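Local atomic coordinates of Lmo0181 protein (Listeria monocytogenes serovar 1/2a, PDB entry 5F7V), a protein that binds the cyclic glucan cycloalternan as the substrate-binding lipoprotein of what is probably an ABC-type sugar uptake system. Residues A[38-43]-A[297-302]; A[214-219]-A[373-378]. All coordinates share one frame; numbering follows the deposited sequence.

Contact 1. Residues A[38-43]-A[297-302]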
# COMPACT_ATOMS: atom_id res chain seq x y z
N LYS A 38 -15.00 -7.03 24.45
CA LYS A 38 -16.34 -7.35 24.89
C LYS A 38 -16.70 -8.82 24.62
O LYS A 38 -17.26 -9.51 25.50
CB LYS A 38 -17.36 -6.49 24.14
CG LYS A 38 -18.83 -6.84 24.35
CD LYS A 38 -19.26 -6.71 25.78
CE LYS A 38 -20.69 -7.22 25.98
NZ LYS A 38 -21.10 -6.96 27.37
N GLN A 39 -16.36 -9.26 23.42
CA GLN A 39 -16.62 -10.63 22.96
C GLN A 39 -15.63 -11.64 23.52
O GLN A 39 -15.89 -12.83 23.42
CB GLN A 39 -16.65 -10.67 21.44
CG GLN A 39 -17.77 -9.79 20.85
CD GLN A 39 -17.86 -9.83 19.32
OE1 GLN A 39 -17.12 -10.55 18.68
NE2 GLN A 39 -18.77 -9.07 18.74
N ASN A 40 -14.50 -11.19 24.07
CA ASN A 40 -13.48 -12.10 24.60
C ASN A 40 -13.04 -11.58 25.97
O ASN A 40 -11.95 -11.02 26.10
CB ASN A 40 -12.27 -12.25 23.66
CG ASN A 40 -12.65 -12.79 22.31
OD1 ASN A 40 -12.58 -14.01 22.09
ND2 ASN A 40 -13.13 -11.96 21.43
N PRO A 41 -13.89 -11.77 26.99
CA PRO A 41 -13.63 -11.06 28.27
C PRO A 41 -12.33 -11.44 28.99
O PRO A 41 -11.91 -10.75 29.92
CB PRO A 41 -14.86 -11.38 29.14
CG PRO A 41 -15.52 -12.52 28.46
CD PRO A 41 -15.16 -12.50 27.00
N ASP A 42 -11.70 -12.54 28.58
CA ASP A 42 -10.49 -13.00 29.22
C ASP A 42 -9.24 -12.45 28.55
O ASP A 42 -8.13 -12.77 29.00
CB ASP A 42 -10.42 -14.53 29.23
CG ASP A 42 -11.33 -15.19 30.21
OD1 ASP A 42 -11.84 -14.56 31.16
OD2 ASP A 42 -11.48 -16.43 30.04
N ILE A 43 -9.37 -11.66 27.48
CA ILE A 43 -8.21 -11.23 26.69
C ILE A 43 -8.19 -9.71 26.61
O ILE A 43 -9.19 -9.11 26.24
CB ILE A 43 -8.20 -11.85 25.27
CG1 ILE A 43 -8.28 -13.38 25.31
CG2 ILE A 43 -6.94 -11.40 24.54
CD1 ILE A 43 -8.50 -14.02 23.95
N ALA A 297 -3.58 -14.55 20.83
CA ALA A 297 -3.11 -13.73 19.70
C ALA A 297 -3.81 -14.12 18.43
O ALA A 297 -4.24 -13.26 17.66
CB ALA A 297 -1.61 -13.83 19.59
N PHE A 298 -3.96 -15.43 18.21
CA PHE A 298 -4.71 -15.93 17.09
C PHE A 298 -6.16 -15.49 17.11
O PHE A 298 -6.72 -15.12 16.08
CB PHE A 298 -4.62 -17.45 16.97
CG PHE A 298 -5.45 -17.96 15.85
CD1 PHE A 298 -5.01 -17.81 14.53
CD2 PHE A 298 -6.72 -18.46 16.07
CE1 PHE A 298 -5.83 -18.20 13.48
CE2 PHE A 298 -7.50 -18.87 15.02
CZ PHE A 298 -7.05 -18.76 13.71
N LYS A 299 -6.77 -15.51 18.29
CA LYS A 299 -8.18 -15.09 18.36
C LYS A 299 -8.31 -13.62 17.95
O LYS A 299 -9.25 -13.22 17.26
CB LYS A 299 -8.75 -15.27 19.75
CG LYS A 299 -9.08 -16.71 20.07
CD LYS A 299 -9.57 -16.76 21.50
CE LYS A 299 -9.85 -18.15 21.94
NZ LYS A 299 -10.85 -18.79 21.06
N PHE A 300 -7.37 -12.79 18.38
CA PHE A 300 -7.39 -11.40 17.96
C PHE A 300 -7.13 -11.28 16.45
O PHE A 300 -7.85 -10.53 15.76
CB PHE A 300 -6.34 -10.60 18.74
CG PHE A 300 -6.30 -9.15 18.33
CD1 PHE A 300 -7.38 -8.34 18.61
CD2 PHE A 300 -5.24 -8.65 17.56
CE1 PHE A 300 -7.38 -7.01 18.20
CE2 PHE A 300 -5.23 -7.33 17.19
CZ PHE A 300 -6.30 -6.52 17.48
N ALA A 301 -6.15 -11.99 15.90
CA ALA A 301 -5.91 -11.98 14.46
C ALA A 301 -7.12 -12.41 13.66
O ALA A 301 -7.44 -11.82 12.62
CB ALA A 301 -4.69 -12.83 14.10
N SER A 302 -7.78 -13.47 14.13
CA SER A 302 -8.96 -14.00 13.48
C SER A 302 -10.11 -12.99 13.52
O SER A 302 -10.81 -12.78 12.53
CB SER A 302 -9.35 -15.34 14.10
OG SER A 302 -10.49 -15.85 13.41

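Contact 2. Residues A[214-219]-A[373-378]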
# COMPACT_ATOMS: atom_id res chain seq x y z
N HIS A 214 9.10 8.72 -17.79
CA HIS A 214 7.78 9.32 -17.71
C HIS A 214 7.58 9.94 -16.32
O HIS A 214 7.07 11.06 -16.21
CB HIS A 214 6.75 8.25 -18.10
CG HIS A 214 5.44 8.36 -17.39
ND1 HIS A 214 4.44 9.29 -17.65
CD2 HIS A 214 4.97 7.55 -16.42
CE1 HIS A 214 3.43 9.05 -16.84
NE2 HIS A 214 3.73 8.00 -16.10
N LEU A 215 7.93 9.22 -15.26
CA LEU A 215 7.83 9.76 -13.89
C LEU A 215 8.84 10.88 -13.62
O LEU A 215 8.47 11.95 -13.11
CB LEU A 215 8.03 8.68 -12.83
CG LEU A 215 6.99 7.54 -12.89
CD1 LEU A 215 7.40 6.47 -11.90
CD2 LEU A 215 5.58 8.04 -12.64
N THR A 216 10.11 10.68 -13.95
CA THR A 216 11.11 11.67 -13.52
C THR A 216 11.02 12.95 -14.33
O THR A 216 11.27 14.02 -13.75
CB THR A 216 12.52 11.08 -13.54
OG1 THR A 216 12.87 10.69 -14.86
CG2 THR A 216 12.66 9.88 -12.62
N ASN A 217 10.64 12.86 -15.60
CA ASN A 217 10.52 14.10 -16.38
C ASN A 217 9.44 15.00 -15.84
O ASN A 217 9.56 16.23 -16.00
CB ASN A 217 10.19 13.78 -17.83
CG ASN A 217 11.38 13.47 -18.70
OD1 ASN A 217 12.50 13.62 -18.28
ND2 ASN A 217 11.10 13.12 -19.94
N GLU A 218 8.40 14.47 -15.20
CA GLU A 218 7.39 15.34 -14.60
C GLU A 218 7.98 16.23 -13.53
O GLU A 218 7.55 17.37 -13.32
CB GLU A 218 6.29 14.50 -13.98
CG GLU A 218 5.47 13.84 -15.07
CD GLU A 218 4.21 13.17 -14.59
OE1 GLU A 218 4.23 12.65 -13.45
OE2 GLU A 218 3.27 13.15 -15.42
N VAL A 219 9.00 15.74 -12.84
CA VAL A 219 9.66 16.53 -11.81
C VAL A 219 10.76 17.41 -12.41
O VAL A 219 10.84 18.60 -12.07
CB VAL A 219 10.28 15.61 -10.73
CG1 VAL A 219 11.19 16.39 -9.78
CG2 VAL A 219 9.16 14.89 -10.02
N GLU A 373 15.86 8.86 -6.25
CA GLU A 373 15.97 10.18 -5.68
C GLU A 373 17.08 10.97 -6.36
O GLU A 373 16.97 12.17 -6.64
CB GLU A 373 16.18 10.08 -4.17
CG GLU A 373 16.08 11.43 -3.48
CD GLU A 373 14.69 11.82 -3.11
OE1 GLU A 373 13.71 11.25 -3.64
OE2 GLU A 373 14.63 12.75 -2.24
N LYS A 374 18.19 10.31 -6.64
CA LYS A 374 19.30 11.00 -7.31
C LYS A 374 18.84 11.50 -8.68
O LYS A 374 19.29 12.56 -9.10
CB LYS A 374 20.53 10.11 -7.49
CG LYS A 374 21.29 9.80 -6.22
CD LYS A 374 22.39 8.79 -6.47
CE LYS A 374 23.01 8.24 -5.21
NZ LYS A 374 24.03 7.24 -5.58
N VAL A 375 18.00 10.77 -9.41
CA VAL A 375 17.52 11.31 -10.69
C VAL A 375 16.68 12.55 -10.45
O VAL A 375 16.86 13.56 -11.12
CB VAL A 375 16.69 10.25 -11.43
CG1 VAL A 375 16.24 10.82 -12.77
CG2 VAL A 375 17.45 8.94 -11.57
N LEU A 376 15.82 12.47 -9.47
CA LEU A 376 14.93 13.63 -9.18
C LEU A 376 15.66 14.88 -8.75
O LEU A 376 15.17 15.96 -9.02
CB LEU A 376 13.90 13.28 -8.11
CG LEU A 376 12.92 12.14 -8.43
CD1 LEU A 376 11.97 12.02 -7.26
CD2 LEU A 376 12.21 12.44 -9.73
N ASN A 377 16.84 14.71 -8.14
CA ASN A 377 17.64 15.83 -7.67
C ASN A 377 18.64 16.30 -8.71
O ASN A 377 19.40 17.24 -8.45
CB ASN A 377 18.36 15.44 -6.38
CG ASN A 377 17.43 15.28 -5.20
OD1 ASN A 377 16.36 15.87 -5.15
ND2 ASN A 377 17.87 14.51 -4.20
N GLY A 378 18.66 15.69 -9.88
CA GLY A 378 19.62 16.12 -10.88
C GLY A 378 21.01 15.61 -10.69
O GLY A 378 21.96 16.27 -11.11

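Contact 1. Residues A[38-43]-A[297-302]
The backbone O of Asn-40 receives the N-H of Ile-43 at 3.0 Å, closing a type I turn whose two end residues both meet the aliphatic chain of Lys-299. The amide of Asn-40 adds a second clasp, because its ND2 reaches back to the O of Phe-36 in the last turn of helix 27-39. That bond is consistent with ND2 on the helix side and leaves OD1 toward the lysine, at 4.1 Å from Lys-299 CD. This is a loose van der Waals approach to a methylene and not a polar bond. Ile-43 makes the closer touch: its CD1 lies 3.8 Å from Lys-299 CD, the two side chains crossing at about a right angle. The isoleucine holds CG1 beside its backbone N (chi1 -55°) and runs on extended to CD1, which sends this longer branch out to the lysine.

In the fold, the turn links the helix of a beta-alpha-beta crossover to its second strand: strand 13-19 leads into helix 27-39, and strand 43-49 comes back parallel to the first strand. Lys-299 stands on helix 294-306, packed against the same crossover; the next residue, Phe-300, meets Tyr-17 and Phe-36 edge-to-face. The lysine chain is stretched as far as CE and bends only at its last torsion (chi4 -58°). Its NZ has a weak, long ion pair with Glu-295 one turn earlier, while Ile-43 also rests on Ala-296 of the same helix.

Contact 2. Residues A[214-219]-A[373-378]
Thr-216 and Val-375 meet through methyl groups, Thr-216 CG2 lying 3.7 Å from Val-375 CG1, with the two side chains crossing at about a right angle. Leu-376 supplies the other half of the first shell through a single branch. Its CD2 approaches Thr-216 CG2 at 3.9 Å and Val-219 CB at 3.8 Å, and so touches residues one helical turn apart on helix 206-220. Around that methyl, Val-219 also brings both of its own: CG2 is 3.9 Å from Leu-376 CD2, and CG1 is slightly farther. The two helices approach closely at this point, with the CA atoms of Thr-216 and Leu-376 6.1 Å apart.

The rotation of the threonine turns CG2 onto Val-375 and Leu-376. With chi1 at 62°, OG1 sits between the backbone N and the carbonyl carbon and makes a weak hydrogen bond to Leu-212 O; it stays at the margin of the contact, also near Val-375 CG1. On the other helix, Val-375 holds CG1 anti to its backbone N (chi1 -178°), which puts this methyl on the threonine.

A further shell fills in around these four residues. Pro-382, which opens helix 382-397, touches both Thr-216 and Val-375, and Pro-228 lies against Leu-376. Val-375 matters through its backbone as well, since its O accepts the N-H of Gly-378 at 3.1 Å. That glycine is the first residue to leave helical angles; with positive phi (80°) and two bonds back into the last turn, it forms a Schellman motif just beyond the packed residues. The contact itself is helix-helix packing through branched aliphatic side chains and a threonine methyl.

How the contacts relate
Contact 1 and contact 2 lie on opposite sides of the chain's centre, their own centres 48 Å apart and their nearest atoms about 34 Å apart. Their segments alternate along the sequence, as expected of a two-lobed solute-binding protein whose chain passes back and forth between lobes. Contact 1 is a surface contact 27 Å from the centre of the chain. Contact 2, partly buried, is 22 Å from it, and its Leu-376 side chain is about 11 Å from a bound glucose unit of cycloalternan, hence not in direct contact with that unit. Contact 1 packs a helix against a turn, whereas contact 2 packs helix against helix.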